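PDB 4XWW: DR2417 from Deinococcus radiodurans, which is an RNase J of the metallo-beta-lactamase superfamily, a metal-dependent 5'-3' exoribonuclease that possibly also cuts internally and probably takes part in rRNA maturation. Local coordinates for residues E224-L229 with I252-D257. Residues are numbered along the deposited sequence; the frame is centred on the assembly and turned at random.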
loop_
_atom_site.group_PDB
_atom_site.type_symbol
_atom_site.label_atom_id
_atom_site.label_comp_id
_atom_site.label_asym_id
_atom_site.label_seq_id
_atom_site.Cartn_x
_atom_site.Cartn_y
_atom_site.Cartn_z
ATOM N N GLU A 224 22.928 11.684 14.443
ATOM C CA GLU A 224 21.795 12.517 14.824
ATOM C C GLU A 224 20.627 11.658 15.294
ATOM O O GLU A 224 19.977 11.973 16.286
ATOM C CB GLU A 224 21.336 13.400 13.659
ATOM C CG GLU A 224 20.249 14.372 14.090
ATOM C CD GLU A 224 19.374 14.849 12.953
ATOM O OE1 GLU A 224 19.847 14.872 11.798
ATOM O OE2 GLU A 224 18.210 15.207 13.226
ATOM N N ILE A 225 20.352 10.576 14.569
ATOM C CA ILE A 225 19.285 9.659 14.983
ATOM C C ILE A 225 19.590 9.089 16.377
ATOM O O ILE A 225 18.696 8.982 17.199
ATOM C CB ILE A 225 19.102 8.493 13.979
ATOM C CG1 ILE A 225 18.851 9.026 12.563
ATOM C CG2 ILE A 225 17.980 7.540 14.446
ATOM C CD1 ILE A 225 17.727 10.062 12.447
ATOM N N ALA A 226 20.845 8.728 16.645
ATOM C CA ALA A 226 21.217 8.212 17.971
ATOM C C ALA A 226 20.976 9.252 19.067
ATOM O O ALA A 226 20.457 8.924 20.147
ATOM C CB ALA A 226 22.689 7.755 17.972
ATOM N N ARG A 227 21.350 10.501 18.794
ATOM C CA ARG A 227 21.093 11.590 19.741
ATOM C C ARG A 227 19.593 11.740 20.007
ATOM O O ARG A 227 19.148 11.902 21.158
ATOM C CB ARG A 227 21.663 12.913 19.220
ATOM C CG ARG A 227 23.175 13.036 19.358
ATOM C CD ARG A 227 23.619 14.479 19.138
ATOM N NE ARG A 227 23.360 14.922 17.772
ATOM C CZ ARG A 227 24.195 14.716 16.761
ATOM N NH1 ARG A 227 25.342 14.078 16.972
ATOM N NH2 ARG A 227 23.885 15.140 15.544
ATOM N N ASN A 228 18.813 11.685 18.937
ATOM C CA ASN A 228 17.366 11.811 19.063
ATOM C C ASN A 228 16.749 10.666 19.877
ATOM O O ASN A 228 15.859 10.894 20.721
ATOM C CB ASN A 228 16.723 11.883 17.677
ATOM C CG ASN A 228 17.064 13.167 16.946
ATOM O OD1 ASN A 228 17.655 14.075 17.523
ATOM N ND2 ASN A 228 16.656 13.265 15.676
ATOM N N LEU A 229 17.216 9.446 19.609
ATOM C CA LEU A 229 16.740 8.276 20.341
ATOM C C LEU A 229 17.104 8.389 21.812
ATOM O O LEU A 229 16.285 8.074 22.664
ATOM C CB LEU A 229 17.287 6.974 19.741
ATOM C CG LEU A 229 16.589 6.558 18.437
ATOM C CD1 LEU A 229 17.370 5.413 17.764
ATOM C CD2 LEU A 229 15.098 6.168 18.689
ATOM N N ILE A 252 21.501 -0.262 15.868
ATOM C CA ILE A 252 21.367 -1.106 17.045
ATOM C C ILE A 252 22.539 -0.902 18.007
ATOM O O ILE A 252 22.340 -0.808 19.213
ATOM C CB ILE A 252 21.238 -2.582 16.657
ATOM C CG1 ILE A 252 19.935 -2.773 15.867
ATOM C CG2 ILE A 252 21.212 -3.441 17.901
ATOM C CD1 ILE A 252 19.783 -4.135 15.190
ATOM N N GLN A 253 23.759 -0.813 17.490
ATOM C CA GLN A 253 24.898 -0.595 18.386
ATOM C C GLN A 253 24.735 0.722 19.144
ATOM O O GLN A 253 24.949 0.790 20.357
ATOM C CB GLN A 253 26.226 -0.577 17.626
ATOM C CG GLN A 253 27.419 -0.246 18.530
ATOM C CD GLN A 253 27.756 -1.371 19.500
ATOM O OE1 GLN A 253 27.702 -2.550 19.146
ATOM N NE2 GLN A 253 28.145 -1.009 20.723
ATOM N N ASN A 254 24.341 1.767 18.431
ATOM C CA ASN A 254 24.139 3.056 19.092
ATOM C C ASN A 254 23.036 2.977 20.151
ATOM O O ASN A 254 23.130 3.614 21.195
ATOM C CB ASN A 254 23.838 4.140 18.052
ATOM C CG ASN A 254 25.045 4.461 17.175
ATOM O OD1 ASN A 254 26.200 4.274 17.582
ATOM N ND2 ASN A 254 24.784 4.978 15.980
ATOM N N ILE A 255 22.023 2.150 19.910
ATOM C CA ILE A 255 20.980 1.936 20.909
ATOM C C ILE A 255 21.538 1.172 22.124
ATOM O O ILE A 255 21.196 1.475 23.267
ATOM C CB ILE A 255 19.776 1.189 20.295
ATOM C CG1 ILE A 255 19.084 2.102 19.270
ATOM C CG2 ILE A 255 18.834 0.654 21.392
ATOM C CD1 ILE A 255 18.232 1.329 18.282
ATOM N N LEU A 256 22.403 0.193 21.880
ATOM C CA LEU A 256 23.027 -0.530 22.992
ATOM C C LEU A 256 23.796 0.434 23.885
ATOM O O LEU A 256 23.706 0.378 25.113
ATOM C CB LEU A 256 23.964 -1.630 22.490
ATOM C CG LEU A 256 23.325 -2.670 21.572
ATOM C CD1 LEU A 256 24.346 -3.788 21.252
ATOM C CD2 LEU A 256 22.048 -3.246 22.164
ATOM N N ASP A 257 24.531 1.342 23.254
ATOM C CA ASP A 257 25.356 2.258 24.022
ATOM C C ASP A 257 24.513 3.284 24.777
ATOM O O ASP A 257 24.779 3.557 25.944
ATOM C CB ASP A 257 26.375 2.941 23.113
ATOM C CG ASP A 257 27.484 1.985 22.663
ATOM O OD1 ASP A 257 27.915 1.132 23.470
ATOM O OD2 ASP A 257 27.898 2.066 21.494
#
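The flat group at the interface is the carboxamide of N254, whose flank meets the methyl of A226: A226 CB stands above the amide plane but past the rim between CB and ND2, not over the centre of the group, and lies 4.0 Å from N254 ND2. Separations of 3.8 to 4.1 Å from A226 CB to N254 CB, CG and ND2 mark this as van der Waals contact. No hydrogen bond joins the segments, and N254 ND2 donates to V182 O. A chi1 of -69°, with CG anti to the carbonyl carbon, sets the amide beside A226. Away from the interface, the guanidinium of R227 carries E224 CA on one face, near its rim, and Q253 NE2 donates to D257 OD2 at 3.2 Å with a nearly straight N-H (171°). This last bond lies in the Q253 amide plane but arrives from above the carboxylate plane.

The tightest approach is A226 CB to N254 CB, where the CA atoms of A226 and N254 are only 6.0 Å apart; the short A226 side chain allows the helices to come this close. Nearer the sheet, the CD1 methyl of L229 lies 4.0 Å from the CG1 methylene of I255, the two side chains crossing at a slant. The I255 bond to CB does not aim at the opposite helix, so the contact is made by its CG1 arm. Contact is localised: these two pairs bury 120 Å² in total.

L229 and I255 both rest on L242 of strand 240-243, placing helices 222-234 and 249-261 side by side over one face of the parallel five-stranded sheet. Helix 249-261 forms the beta-alpha-beta crossover from strand 240-243 to strand 265-269, skipping over strand 306-310 between them, an arrangement characteristic of the alpha/beta beta-CASP domain of RNase J.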